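Side-chain contacts in aerobactin synthase IucC (Klebsiella pneumoniae, PDB 6CN7), which catalyses the ATP-dependent attachment of the second N-acetyl-N-hydroxylysine to the citryl intermediate, the step that completes the siderophore aerobactin: residues L155-P160 with Q226-I231; F166-L171 with R261-A266. The protein carries 5 engineered substitutions. All coordinates share one frame; numbering follows the deposited sequence.

Contact 1: residues L155-P160 with Q226-I231; sequences LERYAP and QWQQKI
Tyr158 reaches toward Gln228 with its hydroxyl. CG stands anti to the carbonyl carbon, beside the backbone N (chi1 -52°), and this sends the ring off the end of helix 152-158 toward helix 224-234. One face of the ring is covered by its neighbour Arg157, whose CB sits 3.7 Å above the ring plane, over the centre. The ring also makes edge-to-face contacts with Phe166 and His223. At the tip, OH comes to 4.1 Å from NE2 of Gln228, too far for a hydrogen bond. The ring and the amide lie askew, their planes 61° apart.

Gln228 comes from the other helix with its chain extended beyond CG. Only its amide tip approaches helix 152-158. NE2 also lies near the plane of the Arg157 guanidinium, at its edge, with NH1 4.4 Å away. That guanidinium has a stronger partner in Glu153, to which NH2 forms a salt bridge. The other end of the amide has a local partner: OE1 of Gln228 takes a weak bond of 2.8 Å from NE2 of Gln229.

Helix 224-234 has a pi-type turn here: the O of Gln226 accepts from Lys230 N at 3.0 Å and from Ile231 N at 2.9 Å. Helix 152-158 ends with an ordinary bond from Ala159 N to Leu155 O, and Ala159 then leaves helical geometry. The second subunit packs nearby, where Gln229 bonds to Gln229 of that subunit and Trp227 NE1 to its Glu153. The arrangement is a sparse helix-helix contact made by long polar side chains beside a dimer interface, with a pi-type turn in one helix.

Contact 2: residues F166-L171 with R261-A266; sequences FRLHWL and RTLTNA
Leu263 lies against Phe166 and Leu168 with both of its methyl groups. CD1 is shared: it meets CD2 of Leu168 at 3.8 Å and CE2 of Phe166 at 3.9 Å. The other methyl, CD2, touches only Phe166, with CZ 3.9 Å away. The far end of the Phe166 ring therefore rests on the fork of the leucine. The two side chains cross at about a right angle, and CD1 approaches the ring obliquely. Leu168 and Leu263 instead run past each other in opposite directions, overlapping by their branch ends.

Phe166 has an uncommon first torsion. Its CG sits between the backbone N and the carbonyl carbon (chi1 52°), and the far end of the ring is brought up to Leu263.

The backbones stay well apart; even the nearest CA atoms, of Phe166 and Ala266, are 9.3 Å from each other. The reason is the sheet order. Strand 252-256 pairs antiparallel with both strand 165-174 and strand 262-265, so these two are next-but-one neighbours in the large antiparallel sheet of the IucA/IucC region. The side chains meet across the intervening strand. Trp254 on that strand is touched by both Leu168 and Leu263, and its backbone is hydrogen-bonded to Phe166.

All three touching residues are buried and the contact between them is apolar. Ile274, on strand 272-275, adds to the packing of Leu263, and Leu276 does the same for Leu168. Phe166 also meets His223 and Pro224, the latter the first residue of helix 224-234.

Overall arrangement
The two contacts lie with their centres 11 Å apart, and their segments alternate along the chain. Contact 1 joins two helices, and residues of strand 165-174, which belongs to contact 2, touch both. Helix 152-158 is followed by that strand after a short connection, and Arg157 O is 3.6 Å from CD1 of Phe166. Helix 224-234 packs further along the strand: the rings of Trp227 and His169 stack, with CE2 of Trp227 3.4 Å from NE2 of His169, and CZ3 of Trp227 lies 3.7 Å from CD2 of Leu171. Contact 1 is partly buried and borders the second subunit. Contact 2 is buried in the sheet, and the second subunit does not touch it.

Contact 1: residues L155-P160 with Q226-I231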
ATOM      1  N   LEU A 155      -5.299   3.684  -8.759  1.00 41.80           N
ATOM      2  CA  LEU A 155      -6.090   3.704  -9.985  1.00 41.64           C
ATOM      3  C   LEU A 155      -5.575   4.766 -10.948  1.00 44.55           C
ATOM      4  O   LEU A 155      -5.353   4.493 -12.135  1.00 45.91           O
ATOM      5  CB  LEU A 155      -7.562   3.951  -9.653  1.00 41.13           C
ATOM      6  CG  LEU A 155      -8.276   2.845  -8.868  1.00 44.18           C
ATOM      7  CD1 LEU A 155      -9.606   3.337  -8.308  1.00 45.40           C
ATOM      8  CD2 LEU A 155      -8.493   1.623  -9.746  1.00 40.41           C
ATOM      9  N   GLU A 156      -5.375   5.989 -10.454  1.00 42.00           N
ATOM     10  CA  GLU A 156      -4.979   7.083 -11.334  1.00 45.55           C
ATOM     11  C   GLU A 156      -3.561   6.905 -11.861  1.00 42.72           C
ATOM     12  O   GLU A 156      -3.272   7.301 -12.996  1.00 44.39           O
ATOM     13  CB  GLU A 156      -5.123   8.417 -10.603  1.00 48.14           C
ATOM     14  CG  GLU A 156      -6.578   8.784 -10.348  1.00 52.25           C
ATOM     15  CD  GLU A 156      -6.750  10.113  -9.635  1.00 54.08           C
ATOM     16  OE1 GLU A 156      -5.730  10.773  -9.341  1.00 54.99           O
ATOM     17  OE2 GLU A 156      -7.912  10.496  -9.371  1.00 53.05           O
ATOM     18  N   ARG A 157      -2.673   6.299 -11.074  1.00 43.77           N
ATOM     19  CA  ARG A 157      -1.285   6.156 -11.503  1.00 43.15           C
ATOM     20  C   ARG A 157      -1.084   5.017 -12.493  1.00 40.49           C
ATOM     21  O   ARG A 157      -0.233   5.127 -13.382  1.00 43.49           O
ATOM     22  CB  ARG A 157      -0.376   5.940 -10.293  1.00 46.28           C
ATOM     23  CG  ARG A 157      -0.075   7.206  -9.529  1.00 50.26           C
ATOM     24  CD  ARG A 157       0.893   6.967  -8.387  1.00 55.82           C
ATOM     25  NE  ARG A 157       1.164   8.203  -7.658  1.00 63.37           N
ATOM     26  CZ  ARG A 157       1.862   8.276  -6.531  1.00 67.78           C
ATOM     27  NH1 ARG A 157       2.372   7.180  -5.981  1.00 70.55           N
ATOM     28  NH2 ARG A 157       2.049   9.453  -5.949  1.00 70.78           N
ATOM     29  N   TYR A 158      -1.840   3.926 -12.366  1.00 42.39           N
ATOM     30  CA  TYR A 158      -1.517   2.692 -13.073  1.00 43.50           C
ATOM     31  C   TYR A 158      -2.656   2.108 -13.899  1.00 45.14           C
ATOM     32  O   TYR A 158      -2.397   1.200 -14.696  1.00 45.19           O
ATOM     33  CB  TYR A 158      -1.039   1.629 -12.073  1.00 40.06           C
ATOM     34  CG  TYR A 158       0.078   2.124 -11.184  1.00 40.11           C
ATOM     35  CD1 TYR A 158       1.234   2.667 -11.730  1.00 40.09           C
ATOM     36  CD2 TYR A 158      -0.032   2.074  -9.800  1.00 44.81           C
ATOM     37  CE1 TYR A 158       2.257   3.131 -10.925  1.00 43.35           C
ATOM     38  CE2 TYR A 158       0.986   2.535  -8.984  1.00 42.96           C
ATOM     39  CZ  TYR A 158       2.127   3.063  -9.552  1.00 43.59           C
ATOM     40  OH  TYR A 158       3.143   3.526  -8.748  1.00 52.06           O
ATOM     41  N   ALA A 159      -3.902   2.594 -13.748  1.00 45.87           N
ATOM     42  CA  ALA A 159      -4.978   1.986 -14.517  1.00 42.34           C
ATOM     43  C   ALA A 159      -5.090   2.634 -15.895  1.00 42.47           C
ATOM     44  O   ALA A 159      -4.793   3.821 -16.055  1.00 45.15           O
ATOM     45  CB  ALA A 159      -6.307   2.118 -13.780  1.00 43.22           C
ATOM     46  N   PRO A 160      -5.531   1.878 -16.905  1.00 42.07           N
ATOM     47  CA  PRO A 160      -5.488   2.407 -18.277  1.00 39.26           C
ATOM     48  C   PRO A 160      -6.446   3.556 -18.532  1.00 36.93           C
ATOM     49  O   PRO A 160      -6.127   4.432 -19.347  1.00 40.82           O
ATOM     50  CB  PRO A 160      -5.836   1.182 -19.137  1.00 41.57           C
ATOM     51  CG  PRO A 160      -6.581   0.272 -18.229  1.00 41.11           C
ATOM     52  CD  PRO A 160      -5.984   0.478 -16.868  1.00 41.45           C
ATOM     53  N   GLN A 226       3.541  -3.296  -7.666  1.00 51.25           N
ATOM     54  CA  GLN A 226       3.973  -4.573  -7.107  1.00 49.66           C
ATOM     55  C   GLN A 226       5.104  -4.377  -6.105  1.00 42.50           C
ATOM     56  O   GLN A 226       5.099  -4.981  -5.026  1.00 43.12           O
ATOM     57  CB  GLN A 226       4.407  -5.509  -8.236  1.00 49.50           C
ATOM     58  CG  GLN A 226       4.737  -6.931  -7.798  1.00 48.23           C
ATOM     59  CD  GLN A 226       3.504  -7.758  -7.493  1.00 47.37           C
ATOM     60  OE1 GLN A 226       2.388  -7.241  -7.451  1.00 45.86           O
ATOM     61  NE2 GLN A 226       3.701  -9.055  -7.283  1.00 49.52           N
ATOM     62  N   TRP A 227       6.086  -3.537  -6.443  1.00 43.01           N
ATOM     63  CA  TRP A 227       7.169  -3.259  -5.504  1.00 46.19           C
ATOM     64  C   TRP A 227       6.654  -2.530  -4.272  1.00 45.22           C
ATOM     65  O   TRP A 227       7.021  -2.866  -3.139  1.00 47.40           O
ATOM     66  CB  TRP A 227       8.261  -2.429  -6.175  1.00 49.35           C
ATOM     67  CG  TRP A 227       9.227  -1.853  -5.185  1.00 52.45           C
ATOM     68  CD1 TRP A 227       9.312  -0.552  -4.780  1.00 53.01           C
ATOM     69  CD2 TRP A 227      10.233  -2.565  -4.459  1.00 56.89           C
ATOM     70  NE1 TRP A 227      10.314  -0.409  -3.850  1.00 56.82           N
ATOM     71  CE2 TRP A 227      10.895  -1.631  -3.637  1.00 57.50           C
ATOM     72  CE3 TRP A 227      10.640  -3.901  -4.427  1.00 59.02           C
ATOM     73  CZ2 TRP A 227      11.943  -1.992  -2.794  1.00 57.47           C
ATOM     74  CZ3 TRP A 227      11.680  -4.259  -3.591  1.00 60.27           C
ATOM     75  CH2 TRP A 227      12.321  -3.308  -2.785  1.00 59.34           C
ATOM     76  N   GLN A 228       5.806  -1.524  -4.482  1.00 45.09           N
ATOM     77  CA  GLN A 228       5.329  -0.688  -3.388  1.00 49.98           C
ATOM     78  C   GLN A 228       4.533  -1.502  -2.375  1.00 47.35           C
ATOM     79  O   GLN A 228       4.775  -1.422  -1.165  1.00 43.73           O
ATOM     80  CB  GLN A 228       4.485   0.445  -3.968  1.00 55.62           C
ATOM     81  CG  GLN A 228       4.026   1.504  -2.988  1.00 59.42           C
ATOM     82  CD  GLN A 228       3.160   2.550  -3.664  1.00 60.67           C
ATOM     83  OE1 GLN A 228       2.019   2.778  -3.265  1.00 59.52           O
ATOM     84  NE2 GLN A 228       3.696   3.182  -4.704  1.00 61.81           N
ATOM     85  N   GLN A 229       3.586  -2.310  -2.853  1.00 46.86           N
ATOM     86  CA  GLN A 229       2.619  -2.962  -1.979  1.00 46.61           C
ATOM     87  C   GLN A 229       2.997  -4.379  -1.575  1.00 48.51           C
ATOM     88  O   GLN A 229       2.599  -4.821  -0.492  1.00 49.03           O
ATOM     89  CB  GLN A 229       1.246  -3.003  -2.658  1.00 40.88           C
ATOM     90  CG  GLN A 229       0.678  -1.633  -2.982  1.00 47.34           C
ATOM     91  CD  GLN A 229       0.581  -0.743  -1.762  1.00 46.31           C
ATOM     92  OE1 GLN A 229       0.147  -1.175  -0.696  1.00 47.86           O
ATOM     93  NE2 GLN A 229       0.993   0.510  -1.910  1.00 50.19           N
ATOM     94  N   LYS A 230       3.741  -5.110  -2.402  1.00 49.10           N
ATOM     95  CA  LYS A 230       3.948  -6.538  -2.176  1.00 51.13           C
ATOM     96  C   LYS A 230       5.410  -6.889  -1.937  1.00 49.13           C
ATOM     97  O   LYS A 230       5.740  -7.436  -0.880  1.00 48.81           O
ATOM     98  CB  LYS A 230       3.387  -7.331  -3.363  1.00 51.71           C
ATOM     99  CG  LYS A 230       1.880  -7.191  -3.549  1.00 55.26           C
ATOM    100  CD  LYS A 230       1.107  -7.705  -2.338  1.00 63.59           C
ATOM    101  CE  LYS A 230      -0.389  -7.686  -2.585  1.00 71.26           C
ATOM    102  NZ  LYS A 230      -1.177  -8.122  -1.400  1.00 76.47           N
ATOM    103  N   ILE A 231       6.302  -6.588  -2.879  1.00 49.87           N
ATOM    104  CA  ILE A 231       7.654  -7.130  -2.812  1.00 51.12           C
ATOM    105  C   ILE A 231       8.467  -6.430  -1.730  1.00 50.93           C
ATOM    106  O   ILE A 231       9.191  -7.080  -0.966  1.00 53.10           O
ATOM    107  CB  ILE A 231       8.321  -7.035  -4.195  1.00 55.03           C
ATOM    108  CG1 ILE A 231       7.560  -7.921  -5.185  1.00 58.78           C
ATOM    109  CG2 ILE A 231       9.789  -7.456  -4.125  1.00 56.53           C
ATOM    110  CD1 ILE A 231       7.831  -7.606  -6.622  1.00 64.69           C
TER

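Contact 2: residues F166-L171 with R261-A266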
ATOM      1  N   PHE A 166       4.544   5.671 -16.191  1.00 48.87           N
ATOM      2  CA  PHE A 166       5.366   5.455 -15.010  1.00 49.40           C
ATOM      3  C   PHE A 166       6.597   4.649 -15.394  1.00 53.82           C
ATOM      4  O   PHE A 166       6.611   3.932 -16.399  1.00 53.72           O
ATOM      5  CB  PHE A 166       4.580   4.745 -13.902  1.00 49.13           C
ATOM      6  CG  PHE A 166       3.889   3.482 -14.352  1.00 50.41           C
ATOM      7  CD1 PHE A 166       2.618   3.530 -14.902  1.00 47.98           C
ATOM      8  CD2 PHE A 166       4.511   2.250 -14.221  1.00 55.00           C
ATOM      9  CE1 PHE A 166       1.980   2.372 -15.311  1.00 48.99           C
ATOM     10  CE2 PHE A 166       3.877   1.089 -14.630  1.00 54.28           C
ATOM     11  CZ  PHE A 166       2.610   1.152 -15.175  1.00 49.89           C
ATOM     12  N   ARG A 167       7.637   4.792 -14.580  1.00 57.17           N
ATOM     13  CA  ARG A 167       8.843   3.993 -14.712  1.00 56.22           C
ATOM     14  C   ARG A 167       8.682   2.672 -13.972  1.00 55.37           C
ATOM     15  O   ARG A 167       7.840   2.525 -13.082  1.00 54.68           O
ATOM     16  CB  ARG A 167      10.057   4.743 -14.160  1.00 60.10           C
ATOM     17  CG  ARG A 167      10.552   5.875 -15.036  1.00 65.02           C
ATOM     18  CD  ARG A 167      11.821   6.481 -14.462  1.00 71.99           C
ATOM     19  NE  ARG A 167      12.332   7.577 -15.282  1.00 80.37           N
ATOM     20  CZ  ARG A 167      13.375   8.333 -14.951  1.00 85.24           C
ATOM     21  NH1 ARG A 167      14.021   8.121 -13.812  1.00 85.66           N
ATOM     22  NH2 ARG A 167      13.769   9.306 -15.760  1.00 89.24           N
ATOM     23  N   LEU A 168       9.511   1.706 -14.349  1.00 54.71           N
ATOM     24  CA  LEU A 168       9.551   0.425 -13.668  1.00 52.25           C
ATOM     25  C   LEU A 168      10.614   0.434 -12.580  1.00 53.13           C
ATOM     26  O   LEU A 168      11.619   1.147 -12.664  1.00 56.11           O
ATOM     27  CB  LEU A 168       9.842  -0.703 -14.657  1.00 55.46           C
ATOM     28  CG  LEU A 168       8.843  -0.849 -15.804  1.00 52.59           C
ATOM     29  CD1 LEU A 168       9.292  -1.953 -16.749  1.00 49.39           C
ATOM     30  CD2 LEU A 168       7.440  -1.118 -15.274  1.00 50.75           C
ATOM     31  N   HIS A 169      10.375  -0.367 -11.548  1.00 49.23           N
ATOM     32  CA  HIS A 169      11.362  -0.620 -10.513  1.00 51.47           C
ATOM     33  C   HIS A 169      12.230  -1.802 -10.931  1.00 53.66           C
ATOM     34  O   HIS A 169      11.763  -2.730 -11.599  1.00 54.22           O
ATOM     35  CB  HIS A 169      10.673  -0.903  -9.180  1.00 49.52           C
ATOM     36  CG  HIS A 169      11.585  -0.838  -7.997  1.00 54.33           C
ATOM     37  ND1 HIS A 169      11.912   0.346  -7.373  1.00 55.88           N
ATOM     38  CD2 HIS A 169      12.232  -1.813  -7.317  1.00 58.03           C
ATOM     39  CE1 HIS A 169      12.724   0.099  -6.361  1.00 57.13           C
ATOM     40  NE2 HIS A 169      12.934  -1.204  -6.306  1.00 58.13           N
ATOM     41  N   TRP A 170      13.502  -1.763 -10.540  1.00 52.14           N
ATOM     42  CA  TRP A 170      14.480  -2.751 -10.980  1.00 57.69           C
ATOM     43  C   TRP A 170      15.122  -3.433  -9.782  1.00 59.92           C
ATOM     44  O   TRP A 170      15.576  -2.763  -8.847  1.00 61.97           O
ATOM     45  CB  TRP A 170      15.551  -2.101 -11.858  1.00 59.58           C
ATOM     46  CG  TRP A 170      15.009  -1.668 -13.175  1.00 62.73           C
ATOM     47  CD1 TRP A 170      14.472  -0.454 -13.481  1.00 64.99           C
ATOM     48  CD2 TRP A 170      14.931  -2.455 -14.369  1.00 62.61           C
ATOM     49  NE1 TRP A 170      14.069  -0.431 -14.794  1.00 64.19           N
ATOM     50  CE2 TRP A 170      14.339  -1.649 -15.361  1.00 60.98           C
ATOM     51  CE3 TRP A 170      15.306  -3.762 -14.696  1.00 65.59           C
ATOM     52  CZ2 TRP A 170      14.115  -2.107 -16.657  1.00 58.32           C
ATOM     53  CZ3 TRP A 170      15.084  -4.213 -15.983  1.00 62.91           C
ATOM     54  CH2 TRP A 170      14.494  -3.389 -16.947  1.00 59.59           C
ATOM     55  N   LEU A 171      15.157  -4.761  -9.820  1.00 60.63           N
ATOM     56  CA  LEU A 171      15.804  -5.578  -8.806  1.00 64.59           C
ATOM     57  C   LEU A 171      17.006  -6.294  -9.403  1.00 67.12           C
ATOM     58  O   LEU A 171      17.177  -6.372 -10.623  1.00 63.48           O
ATOM     59  CB  LEU A 171      14.827  -6.608  -8.223  1.00 65.85           C
ATOM     60  CG  LEU A 171      13.601  -6.088  -7.474  1.00 65.73           C
ATOM     61  CD1 LEU A 171      12.757  -7.258  -6.991  1.00 63.82           C
ATOM     62  CD2 LEU A 171      14.010  -5.205  -6.310  1.00 67.67           C
ATOM     63  N   ARG A 261      -1.750  -5.740 -16.586  1.00 46.84           N
ATOM     64  CA  ARG A 261      -0.435  -6.320 -16.337  1.00 43.83           C
ATOM     65  C   ARG A 261       0.516  -6.146 -17.512  1.00 44.83           C
ATOM     66  O   ARG A 261       1.735  -6.170 -17.312  1.00 45.63           O
ATOM     67  CB  ARG A 261      -0.560  -7.808 -16.014  1.00 49.09           C
ATOM     68  CG  ARG A 261      -1.118  -8.120 -14.630  1.00 54.82           C
ATOM     69  CD  ARG A 261      -1.160  -9.620 -14.399  1.00 58.25           C
ATOM     70  NE  ARG A 261       0.168 -10.218 -14.514  1.00 66.02           N
ATOM     71  CZ  ARG A 261       0.399 -11.517 -14.678  1.00 69.13           C
ATOM     72  NH1 ARG A 261      -0.610 -12.376 -14.754  1.00 70.31           N
ATOM     73  NH2 ARG A 261       1.647 -11.961 -14.772  1.00 67.32           N
ATOM     74  N   THR A 262      -0.005  -5.977 -18.723  1.00 44.65           N
ATOM     75  CA  THR A 262       0.818  -5.795 -19.912  1.00 49.08           C
ATOM     76  C   THR A 262       0.927  -4.308 -20.221  1.00 48.49           C
ATOM     77  O   THR A 262      -0.090  -3.613 -20.311  1.00 47.68           O
ATOM     78  CB  THR A 262       0.231  -6.551 -21.106  1.00 51.49           C
ATOM     79  OG1 THR A 262       0.053  -7.929 -20.758  1.00 52.48           O
ATOM     80  CG2 THR A 262       1.158  -6.456 -22.311  1.00 50.68           C
ATOM     81  N   LEU A 263       2.157  -3.829 -20.389  1.00 48.97           N
ATOM     82  CA  LEU A 263       2.429  -2.408 -20.543  1.00 45.95           C
ATOM     83  C   LEU A 263       3.022  -2.120 -21.917  1.00 49.83           C
ATOM     84  O   LEU A 263       3.764  -2.932 -22.477  1.00 48.70           O
ATOM     85  CB  LEU A 263       3.399  -1.915 -19.463  1.00 46.93           C
ATOM     86  CG  LEU A 263       3.131  -2.375 -18.030  1.00 46.54           C
ATOM     87  CD1 LEU A 263       4.250  -1.898 -17.120  1.00 43.91           C
ATOM     88  CD2 LEU A 263       1.784  -1.876 -17.536  1.00 48.38           C
ATOM     89  N   THR A 264       2.687  -0.948 -22.448  1.00 49.80           N
ATOM     90  CA  THR A 264       3.245  -0.453 -23.697  1.00 51.78           C
ATOM     91  C   THR A 264       4.260   0.641 -23.397  1.00 52.57           C
ATOM     92  O   THR A 264       4.048   1.472 -22.507  1.00 50.45           O
ATOM     93  CB  THR A 264       2.146   0.090 -24.615  1.00 55.36           C
ATOM     94  OG1 THR A 264       1.213  -0.955 -24.917  1.00 56.31           O
ATOM     95  CG2 THR A 264       2.734   0.626 -25.916  1.00 57.62           C
ATOM     96  N   ASN A 265       5.367   0.637 -24.138  1.00 52.67           N
ATOM     97  CA  ASN A 265       6.404   1.644 -23.958  1.00 53.68           C
ATOM     98  C   ASN A 265       5.960   2.943 -24.618  1.00 55.58           C
ATOM     99  O   ASN A 265       5.746   2.987 -25.835  1.00 55.78           O
ATOM    100  CB  ASN A 265       7.727   1.161 -24.549  1.00 54.38           C
ATOM    101  CG  ASN A 265       8.901   2.029 -24.139  1.00 57.63           C
ATOM    102  OD1 ASN A 265       8.781   3.250 -24.040  1.00 60.04           O
ATOM    103  ND2 ASN A 265      10.042   1.401 -23.892  1.00 56.97           N
ATOM    104  N   ALA A 266       5.818   4.001 -23.818  1.00 55.57           N
ATOM    105  CA  ALA A 266       5.373   5.291 -24.326  1.00 58.08           C
ATOM    106  C   ALA A 266       6.521   6.212 -24.708  1.00 63.54           C
ATOM    107  O   ALA A 266       6.299   7.178 -25.447  1.00 69.95           O
ATOM    108  CB  ALA A 266       4.492   5.991 -23.286  1.00 53.46           C
TER